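Local coordinates for protein nitroalkane oxidase (Podospora anserina, PDB 3MKH) that oxidises primary and secondary nitroalkanes to aldehydes or ketones with an FAD cofactor, consuming oxygen and releasing nitrite and hydrogen peroxide, at residues G73-S78 with K333-M338; E89-L94 with T236-P241; S131-E136 with A185-R190. All coordinates share one frame; numbering follows the deposited sequence.

The three contacts join the N-terminal helices, the middle sheet and the C-terminal helices of an acyl-CoA dehydrogenase fold, and two of them line the flavin. In contact 3, Leu132, Phe134 and Ser135 bind the pyrimidine edge of the isoalloxazine directly. In contact 2, the Leu94 side chain comes within about 4 Å of the FAD, and contacts 2 and 3 lie about 7 Å apart at their nearest atoms. Contact 1 is more remote, its centre 24 Å from that of contact 2 and 25 Å from that of contact 3; its Leu75 side chain is about 11 Å from that of Asp399, the inferred proton acceptor. Consecutive helices 75-88 and 90-109 connect contacts 1 and 2.

Contact 1: residues G73-S78 with K333-M338; sequences GTLIES and KAAHAM
Ala335 meets the first turn of helix 75-88 with its methyl directed at that turn, where Leu75 and Ile76 receive it. The Ile76 branch makes the nearer approach: CG1 lies 3.7 Å from Ala335 CB, and CD1 also stays within van der Waals range of the same methyl. This follows from a first torsion that sets CG1 anti to the carbonyl carbon (chi1 -78°), carrying the ethyl arm toward helix 311-340 although the side chain leaves its backbone in another direction. On the Leu75 side, CB packs 4.1 Å from Ala335 CB. Farther out, its CD2 methyl rests 3.8 Å from Met338 CB, the two side chains crossing obliquely.

No direct hydrogen bond spans the segments; a water does so instead. It accepts from Ile76 N at 3.1 Å and donates to Ala335 O at 2.9 Å, thereby joining an amide of the first turn of one helix to a carbonyl of the other. Behind this interface the helix start is fixed by Thr74. Its OG1 accepts from Glu77 N at 3.1 Å with an N-H...O angle of 160°, while Thr74 N returns a weak bond of 3.3 Å to Glu77 OE1. Outside the pair, Leu75 N also bonds Glu339 OE2, and Val275 and Leu276 of helix 262-298 pack against the apolar residues. His336 faces a neighbouring subunit, where its ring meets His6 of that chain edge-to-face.

The small alanine allows the two backbones to come within 5.2 Å at the CA atoms of Ile76 and Ala335. The reciprocal Thr74-Glu77 bonds define a capping box, and the contact packs that capped helix start of the N-terminal domain on a long C-terminal-domain helix of the acyl-CoA dehydrogenase fold.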
loop_
_atom_site.group_PDB
_atom_site.type_symbol
_atom_site.label_atom_id
_atom_site.label_comp_id
_atom_site.label_asym_id
_atom_site.label_seq_id
_atom_site.Cartn_x
_atom_site.Cartn_y
_atom_site.Cartn_z
ATOM N N GLY A 73 8.651 -27.476 24.298
ATOM C CA GLY A 73 8.470 -28.170 23.036
ATOM C C GLY A 73 8.997 -27.383 21.853
ATOM O O GLY A 73 9.893 -26.544 21.987
ATOM N N THR A 74 8.427 -27.642 20.686
ATOM C CA THR A 74 8.901 -27.010 19.468
ATOM C C THR A 74 8.371 -25.583 19.362
ATOM O O THR A 74 7.370 -25.224 19.986
ATOM C CB THR A 74 8.427 -27.777 18.237
ATOM O OG1 THR A 74 7.000 -27.734 18.200
ATOM C CG2 THR A 74 8.888 -29.239 18.303
ATOM N N LEU A 75 9.050 -24.773 18.563
ATOM C CA LEU A 75 8.611 -23.412 18.299
ATOM C C LEU A 75 7.258 -23.447 17.571
ATOM O O LEU A 75 6.403 -22.583 17.772
ATOM C CB LEU A 75 9.686 -22.694 17.482
ATOM C CG LEU A 75 10.022 -21.217 17.678
ATOM C CD1 LEU A 75 9.833 -20.732 19.127
ATOM C CD2 LEU A 75 11.438 -20.936 17.161
ATOM N N ILE A 76 7.048 -24.454 16.731
ATOM C CA ILE A 76 5.753 -24.603 16.065
ATOM C C ILE A 76 4.602 -24.698 17.076
ATOM O O ILE A 76 3.568 -24.043 16.934
ATOM C CB ILE A 76 5.725 -25.854 15.163
ATOM C CG1 ILE A 76 6.467 -25.597 13.859
ATOM C CG2 ILE A 76 4.292 -26.238 14.819
ATOM C CD1 ILE A 76 5.526 -25.219 12.726
ATOM N N GLU A 77 4.776 -25.527 18.095
ATOM C CA GLU A 77 3.745 -25.703 19.117
ATOM C C GLU A 77 3.551 -24.433 19.936
ATOM O O GLU A 77 2.432 -24.100 20.340
ATOM C CB GLU A 77 4.082 -26.897 20.031
ATOM C CG GLU A 77 3.623 -28.227 19.462
ATOM C CD GLU A 77 4.453 -29.423 19.931
ATOM O OE1 GLU A 77 5.511 -29.237 20.588
ATOM O OE2 GLU A 77 4.040 -30.561 19.621
ATOM N N SER A 78 4.645 -23.732 20.193
ATOM C CA SER A 78 4.566 -22.429 20.828
ATOM C C SER A 78 3.767 -21.448 19.975
ATOM O O SER A 78 2.974 -20.674 20.497
ATOM C CB SER A 78 5.969 -21.884 21.084
ATOM O OG SER A 78 6.555 -22.605 22.146
ATOM N N LYS A 333 6.640 -21.705 8.816
ATOM C CA LYS A 333 7.900 -21.969 8.113
ATOM C C LYS A 333 9.098 -21.511 8.956
ATOM O O LYS A 333 10.076 -22.251 9.130
ATOM C CB LYS A 333 7.905 -21.313 6.720
ATOM C CG LYS A 333 9.270 -21.290 6.043
ATOM C CD LYS A 333 9.804 -22.690 5.755
ATOM C CE LYS A 333 11.269 -22.613 5.229
ATOM N NZ LYS A 333 11.875 -23.926 4.861
ATOM N N ALA A 334 9.023 -20.290 9.480
ATOM C CA ALA A 334 10.086 -19.758 10.324
ATOM C C ALA A 334 10.244 -20.596 11.590
ATOM O O ALA A 334 11.361 -20.857 12.025
ATOM C CB ALA A 334 9.809 -18.285 10.695
ATOM N N ALA A 335 9.126 -20.996 12.197
ATOM C CA ALA A 335 9.191 -21.841 13.389
ATOM C C ALA A 335 9.945 -23.141 13.066
ATOM O O ALA A 335 10.814 -23.593 13.821
ATOM C CB ALA A 335 7.803 -22.156 13.879
ATOM N N HIS A 336 9.602 -23.743 11.934
ATOM C CA HIS A 336 10.197 -25.025 11.565
ATOM C C HIS A 336 11.680 -24.862 11.218
ATOM O O HIS A 336 12.529 -25.630 11.688
ATOM C CB HIS A 336 9.426 -25.657 10.408
ATOM C CG HIS A 336 9.908 -27.026 10.049
ATOM N ND1 HIS A 336 10.764 -27.264 8.995
ATOM C CD2 HIS A 336 9.684 -28.230 10.634
ATOM C CE1 HIS A 336 11.028 -28.561 8.930
ATOM N NE2 HIS A 336 10.382 -29.169 9.912
ATOM N N ALA A 337 12.002 -23.862 10.401
ATOM C CA ALA A 337 13.390 -23.652 9.986
ATOM C C ALA A 337 14.328 -23.303 11.152
ATOM O O ALA A 337 15.493 -23.752 11.199
ATOM C CB ALA A 337 13.464 -22.582 8.880
ATOM N N MET A 338 13.829 -22.506 12.099
ATOM C CA MET A 338 14.657 -22.130 13.238
ATOM C C MET A 338 15.200 -23.364 13.950
ATOM O O MET A 338 16.322 -23.360 14.448
ATOM C CB MET A 338 13.886 -21.264 14.232
ATOM C CG MET A 338 13.825 -19.796 13.841
ATOM S SD MET A 338 15.455 -19.035 13.843
ATOM C CE MET A 338 15.847 -19.020 15.587
HETATM O O HOH W 1 9.616 -25.729 15.465
#

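Contact 2: residues E89-L94 with T236-P241; sequences EPSAAL and TSVSGP
Ser91 and Ser237 meet hydroxyl to hydroxyl, their OG atoms 2.6 Å apart in a short hydrogen bond in which either could be the donor. Ser91 reaches it with OG trans to its own amide nitrogen (chi1 -177°), whereas the OG of Ser237 sits between the backbone N and the carbonyl carbon (chi1 81°). The backbones are correspondingly close, with 5.7 Å between the CA atoms of Ser91 and Ser237. Val238 extends this compact part: its CG2 methyl lies 3.4 Å from Ser91 O and 3.9 Å from Leu94 CB. The side chains of Leu94 and Val238 cross at about a right angle. Leu94 carries the contact on to the cofactor pocket, its side chain about 4 Å from the FAD.

The looser end is at Thr236, which is partly exposed: its OG1 is still 4.8 Å from Ser91 OG, the nearest approach of that side chain to 89-94, and is bonded by Arg43 NH1. Beyond Val238 the loop turns away.

Glu89 caps the helix start, its OE2 accepting from Ala92 N at 2.9 Å. The amide approaches on the anti side of that oxygen, 28° out of the carboxylate plane. The same OE2 also bonds Tyr33 OH, and the Tyr33 side chain packs on both serines. The contact packs the loop between strands 224-228 and 242-251 against the first turn of helix 90-109, with helix 9-33 beside the serine pair and helices 75-88 and 262-298 packing on Leu94.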
loop_
_atom_site.group_PDB
_atom_site.type_symbol
_atom_site.label_atom_id
_atom_site.label_comp_id
_atom_site.label_asym_id
_atom_site.label_seq_id
_atom_site.Cartn_x
_atom_site.Cartn_y
_atom_site.Cartn_z
ATOM N N GLU A 89 -7.262 -13.119 24.348
ATOM C CA GLU A 89 -6.977 -12.087 25.352
ATOM C C GLU A 89 -5.489 -11.771 25.346
ATOM O O GLU A 89 -4.696 -12.398 26.062
ATOM C CB GLU A 89 -7.494 -12.507 26.749
ATOM C CG GLU A 89 -6.883 -11.768 27.957
ATOM C CD GLU A 89 -6.990 -10.265 27.862
ATOM O OE1 GLU A 89 -7.858 -9.764 27.114
ATOM O OE2 GLU A 89 -6.199 -9.576 28.538
ATOM N N PRO A 90 -5.092 -10.809 24.501
ATOM C CA PRO A 90 -3.666 -10.486 24.332
ATOM C C PRO A 90 -2.970 -10.009 25.610
ATOM O O PRO A 90 -1.826 -10.384 25.831
ATOM C CB PRO A 90 -3.681 -9.346 23.311
ATOM C CG PRO A 90 -4.962 -9.551 22.523
ATOM C CD PRO A 90 -5.951 -10.144 23.500
ATOM N N SER A 91 -3.622 -9.173 26.414
ATOM C CA SER A 91 -2.922 -8.529 27.525
ATOM C C SER A 91 -2.478 -9.526 28.605
ATOM O O SER A 91 -1.297 -9.578 28.967
ATOM C CB SER A 91 -3.762 -7.392 28.127
ATOM O OG SER A 91 -3.043 -6.738 29.163
ATOM N N ALA A 92 -3.415 -10.323 29.109
ATOM C CA ALA A 92 -3.073 -11.310 30.126
ATOM C C ALA A 92 -2.131 -12.359 29.541
ATOM O O ALA A 92 -1.262 -12.882 30.239
ATOM C CB ALA A 92 -4.325 -11.966 30.694
ATOM N N ALA A 93 -2.284 -12.651 28.254
ATOM C CA ALA A 93 -1.359 -13.578 27.593
ATOM C C ALA A 93 0.081 -13.062 27.625
ATOM O O ALA A 93 1.017 -13.816 27.905
ATOM C CB ALA A 93 -1.789 -13.843 26.154
ATOM N N LEU A 94 0.266 -11.781 27.327
ATOM C CA LEU A 94 1.616 -11.253 27.174
ATOM C C LEU A 94 2.402 -11.338 28.487
ATOM O O LEU A 94 3.607 -11.603 28.488
ATOM C CB LEU A 94 1.579 -9.811 26.652
ATOM C CG LEU A 94 2.968 -9.233 26.347
ATOM C CD1 LEU A 94 3.712 -10.158 25.396
ATOM C CD2 LEU A 94 2.857 -7.835 25.766
ATOM N N THR A 236 -3.197 -3.430 28.673
ATOM C CA THR A 236 -3.371 -2.579 29.857
ATOM C C THR A 236 -3.107 -3.303 31.191
ATOM O O THR A 236 -3.007 -2.660 32.243
ATOM C CB THR A 236 -4.767 -1.936 29.884
ATOM O OG1 THR A 236 -5.770 -2.948 30.077
ATOM C CG2 THR A 236 -5.038 -1.194 28.566
ATOM N N SER A 237 -2.994 -4.632 31.145
ATOM C CA SER A 237 -2.660 -5.416 32.335
ATOM C C SER A 237 -1.186 -5.818 32.300
ATOM O O SER A 237 -0.721 -6.622 33.115
ATOM C CB SER A 237 -3.552 -6.669 32.447
ATOM O OG SER A 237 -3.071 -7.723 31.608
ATOM N N VAL A 238 -0.452 -5.264 31.347
ATOM C CA VAL A 238 0.971 -5.570 31.225
ATOM C C VAL A 238 1.791 -4.487 31.909
ATOM O O VAL A 238 1.529 -3.303 31.728
ATOM C CB VAL A 238 1.400 -5.681 29.749
ATOM C CG1 VAL A 238 2.899 -5.784 29.648
ATOM C CG2 VAL A 238 0.706 -6.882 29.083
ATOM N N SER A 239 2.772 -4.888 32.710
ATOM C CA SER A 239 3.591 -3.927 33.449
ATOM C C SER A 239 5.056 -3.947 32.981
ATOM O O SER A 239 5.775 -4.912 33.215
ATOM C CB SER A 239 3.520 -4.216 34.954
ATOM O OG SER A 239 4.343 -3.323 35.686
ATOM N N GLY A 240 5.499 -2.871 32.342
ATOM C CA GLY A 240 6.903 -2.727 31.980
ATOM C C GLY A 240 7.353 -1.313 32.270
ATOM O O GLY A 240 7.570 -0.528 31.358
ATOM N N PRO A 241 7.469 -0.973 33.564
ATOM C CA PRO A 241 7.650 0.426 33.968
ATOM C C PRO A 241 9.050 0.989 33.729
ATOM O O PRO A 241 9.997 0.261 33.418
ATOM C CB PRO A 241 7.330 0.393 35.471
ATOM C CG PRO A 241 7.624 -1.036 35.869
ATOM C CD PRO A 241 7.213 -1.863 34.711
#

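Contact 3: residues S131-E136 with A185-R190; sequences SLVFSE and ACVVCR. With FAD (flavin-adenine dinucleotide), chain E; SO4 (sulfate ion), chain G.
Three backbone hydrogen bonds tie Ser131 and Val133 to the neighbouring strand. Cys186 N donates to Ser131 O at 2.8 Å. Val133 N then gives a bond of 2.8 Å to Cys186 O, and Val188 N one of 3.0 Å to Val133 O. The register is parallel, pairing Ser131 with Ala185, Leu132 with Cys186 and Val133 with Val187.

The end of strand 131-133 and the residues just after it hold the flavin. FAD N3 donates to Leu132 O at 2.7 Å, while FAD O2 is held by two amides, Phe134 N and Ser135 N. Ser135 OG donates to FAD N1 and accepts from FAD O4', joining ring to ribityl chain.

Packing follows outward. Val133 CG2 meets Ala185 CB at 3.7 Å on one face of the sheet. On the opposite face Leu132 CD1 lies 3.9 Å from Val188 CG2. With CG opposite its backbone N (chi1 -175°), Phe134 turns a ring edge to that same methyl, CD2 lying 3.8 Å from Val188 CG2. The ring meets Phe270 and Phe151 edge-to-face as well.

At the far end, Arg190 NE donates to Phe151 O. Its NH1 bonds O3 of a sulfate, probably from the crystallisation liquor, at 3.0 Å in the guanidinium plane; NH2 adds a weak bond to the same oxygen. With an alanine in its place, the Phe151 carbonyl would probably lose its NE partner, and the sulfate its guanidinium donors.

Strand segments 131-133 and 185-190 run parallel, 12° between their axes, in the middle-domain sheet of the acyl-CoA dehydrogenase fold, where the end of strand 131-133 and the turn after it bind the pyrimidine edge of the flavin.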
loop_
_atom_site.group_PDB
_atom_site.type_symbol
_atom_site.label_atom_id
_atom_site.label_comp_id
_atom_site.label_asym_id
_atom_site.label_seq_id
_atom_site.Cartn_x
_atom_site.Cartn_y
_atom_site.Cartn_z
ATOM N N SER A 131 11.873 -11.647 33.673
ATOM C CA SER A 131 11.894 -10.506 32.766
ATOM C C SER A 131 13.214 -10.454 32.019
ATOM O O SER A 131 14.265 -10.693 32.604
ATOM C CB SER A 131 11.711 -9.205 33.556
ATOM O OG SER A 131 11.626 -8.086 32.690
ATOM N N LEU A 132 13.152 -10.169 30.720
ATOM C CA LEU A 132 14.355 -9.873 29.944
ATOM C C LEU A 132 14.483 -8.355 29.931
ATOM O O LEU A 132 13.679 -7.634 29.309
ATOM C CB LEU A 132 14.264 -10.462 28.530
ATOM C CG LEU A 132 15.347 -10.119 27.485
ATOM C CD1 LEU A 132 16.727 -10.036 28.082
ATOM C CD2 LEU A 132 15.332 -11.133 26.351
ATOM N N VAL A 133 15.452 -7.865 30.688
ATOM C CA VAL A 133 15.531 -6.448 30.990
ATOM C C VAL A 133 16.595 -5.828 30.101
ATOM O O VAL A 133 17.769 -5.745 30.463
ATOM C CB VAL A 133 15.839 -6.201 32.464
ATOM C CG1 VAL A 133 15.727 -4.706 32.788
ATOM C CG2 VAL A 133 14.887 -7.015 33.340
ATOM N N PHE A 134 16.145 -5.411 28.921
ATOM C CA PHE A 134 16.995 -4.950 27.841
ATOM C C PHE A 134 16.770 -3.459 27.599
ATOM O O PHE A 134 17.714 -2.662 27.620
ATOM C CB PHE A 134 16.619 -5.732 26.581
ATOM C CG PHE A 134 17.496 -5.454 25.388
ATOM C CD1 PHE A 134 17.184 -4.436 24.505
ATOM C CD2 PHE A 134 18.607 -6.239 25.124
ATOM C CE1 PHE A 134 17.984 -4.190 23.394
ATOM C CE2 PHE A 134 19.403 -5.997 24.016
ATOM C CZ PHE A 134 19.095 -4.975 23.156
ATOM N N SER A 135 15.510 -3.091 27.365
ATOM C CA SER A 135 15.169 -1.745 26.914
ATOM C C SER A 135 15.396 -0.650 27.955
ATOM O O SER A 135 15.350 -0.897 29.165
ATOM C CB SER A 135 13.721 -1.701 26.414
ATOM O OG SER A 135 13.547 -2.573 25.310
ATOM N N GLU A 136 15.604 0.567 27.456
ATOM C CA GLU A 136 15.997 1.715 28.266
ATOM C C GLU A 136 15.252 2.968 27.784
ATOM O O GLU A 136 14.896 3.074 26.607
ATOM C CB GLU A 136 17.521 1.933 28.173
ATOM C CG GLU A 136 18.326 0.801 28.782
ATOM C CD GLU A 136 19.840 1.038 28.792
ATOM O OE1 GLU A 136 20.351 1.928 28.072
ATOM O OE2 GLU A 136 20.522 0.297 29.522
ATOM N N ALA A 185 15.357 -11.503 36.905
ATOM C CA ALA A 185 15.547 -10.567 35.800
ATOM C C ALA A 185 16.861 -10.883 35.093
ATOM O O ALA A 185 17.889 -11.038 35.752
ATOM C CB ALA A 185 15.560 -9.120 36.323
ATOM N N CYS A 186 16.828 -10.997 33.766
ATOM C CA CYS A 186 18.064 -11.077 32.982
ATOM C C CYS A 186 18.426 -9.668 32.518
ATOM O O CYS A 186 17.812 -9.145 31.585
ATOM C CB CYS A 186 17.889 -11.994 31.773
ATOM S SG CYS A 186 17.726 -13.744 32.227
ATOM N N VAL A 187 19.409 -9.053 33.174
ATOM C CA VAL A 187 19.702 -7.645 32.925
ATOM C C VAL A 187 20.819 -7.525 31.914
ATOM O O VAL A 187 21.953 -7.983 32.140
ATOM C CB VAL A 187 20.047 -6.883 34.209
ATOM C CG1 VAL A 187 20.309 -5.386 33.907
ATOM C CG2 VAL A 187 18.911 -7.030 35.206
ATOM N N VAL A 188 20.478 -6.935 30.780
ATOM C CA VAL A 188 21.446 -6.698 29.740
ATOM C C VAL A 188 22.110 -5.365 30.017
ATOM O O VAL A 188 21.446 -4.326 30.157
ATOM C CB VAL A 188 20.790 -6.692 28.361
ATOM C CG1 VAL A 188 21.854 -6.550 27.253
ATOM C CG2 VAL A 188 19.994 -7.980 28.178
ATOM N N CYS A 189 23.430 -5.395 30.114
ATOM C CA CYS A 189 24.156 -4.197 30.480
ATOM C C CYS A 189 25.544 -4.180 29.854
ATOM O O CYS A 189 25.971 -5.158 29.219
ATOM C CB CYS A 189 24.252 -4.107 32.003
ATOM S SG CYS A 189 24.874 -5.619 32.775
ATOM N N ARG A 190 26.256 -3.069 30.027
ATOM C CA ARG A 190 27.636 -3.025 29.563
ATOM C C ARG A 190 28.660 -2.970 30.707
ATOM O O ARG A 190 28.495 -2.235 31.696
ATOM C CB ARG A 190 27.850 -1.906 28.543
ATOM C CG ARG A 190 27.914 -0.541 29.120
ATOM C CD ARG A 190 28.229 0.494 28.062
ATOM N NE ARG A 190 27.794 1.796 28.545
ATOM C CZ ARG A 190 28.531 2.575 29.324
ATOM N NH1 ARG A 190 29.745 2.183 29.682
ATOM N NH2 ARG A 190 28.058 3.741 29.742
HETATM P PA FAD E . 14.358 2.650 19.826
HETATM O O1A FAD E . 15.775 2.714 20.176
HETATM O O2A FAD E . 13.366 3.177 20.765
HETATM O O5B FAD E . 14.162 3.371 18.403
HETATM C C5B FAD E . 13.000 4.150 18.127
HETATM C C4B FAD E . 12.850 4.494 16.634
HETATM O O4B FAD E . 13.955 5.313 16.228
HETATM C C3B FAD E . 12.923 3.245 15.758
HETATM O O3B FAD E . 11.613 2.707 15.570
HETATM C C2B FAD E . 13.441 3.800 14.443
HETATM O O2B FAD E . 12.360 4.298 13.662
HETATM C C1B FAD E . 14.344 4.955 14.878
HETATM N N9A FAD E . 15.756 4.482 14.861
HETATM C C8A FAD E . 16.573 4.412 15.908
HETATM N N7A FAD E . 17.753 3.938 15.526
HETATM C C5A FAD E . 17.690 3.705 14.221
HETATM C C6A FAD E . 18.595 3.223 13.286
HETATM N N6A FAD E . 19.824 2.880 13.650
HETATM N N1A FAD E . 18.210 3.110 12.011
HETATM C C2A FAD E . 16.988 3.450 11.641
HETATM N N3A FAD E . 16.102 3.914 12.506
HETATM C C4A FAD E . 16.421 4.051 13.797
HETATM N N1 FAD E . 11.735 -4.544 26.325
HETATM C C2 FAD E . 12.488 -5.456 27.052
HETATM O O2 FAD E . 13.676 -5.241 27.243
HETATM N N3 FAD E . 11.894 -6.610 27.554
HETATM C C4 FAD E . 10.540 -6.859 27.342
HETATM O O4 FAD E . 10.026 -7.878 27.795
HETATM C C4X FAD E . 9.788 -5.945 26.616
HETATM N N5 FAD E . 8.429 -6.165 26.378
HETATM C C5X FAD E . 7.629 -5.096 25.959
HETATM C C6 FAD E . 6.241 -5.169 26.035
HETATM C C7 FAD E . 5.462 -4.095 25.620
HETATM C C7M FAD E . 3.940 -4.161 25.703
HETATM C C8 FAD E . 6.074 -2.951 25.127
HETATM C C8M FAD E . 5.228 -1.763 24.668
HETATM C C9 FAD E . 7.456 -2.884 25.045
HETATM C C9A FAD E . 8.234 -3.953 25.463
HETATM N N10 FAD E . 9.625 -3.884 25.387
HETATM C C10 FAD E . 10.386 -4.794 26.110
HETATM C "C1'" FAD E . 10.296 -2.871 24.538
HETATM C "C2'" FAD E . 10.441 -3.372 23.100
HETATM O "O2'" FAD E . 11.279 -4.522 23.068
HETATM C "C3'" FAD E . 10.988 -2.300 22.144
HETATM O "O3'" FAD E . 10.879 -2.791 20.816
HETATM C "C4'" FAD E . 12.458 -1.932 22.399
HETATM O "O4'" FAD E . 12.556 -1.012 23.478
HETATM C "C5'" FAD E . 13.074 -1.294 21.148
HETATM O "O5'" FAD E . 12.299 -0.182 20.697
HETATM P P FAD E . 12.562 0.471 19.267
HETATM O O1P FAD E . 12.695 -0.613 18.287
HETATM O O2P FAD E . 11.566 1.516 19.033
HETATM O O3P FAD E . 14.027 1.115 19.479
HETATM S S SO4 G . 30.868 5.023 32.314
HETATM O O1 SO4 G . 30.613 6.462 32.357
HETATM O O2 SO4 G . 29.709 4.322 32.863
HETATM O O3 SO4 G . 31.071 4.624 30.924
HETATM O O4 SO4 G . 32.049 4.712 33.125
#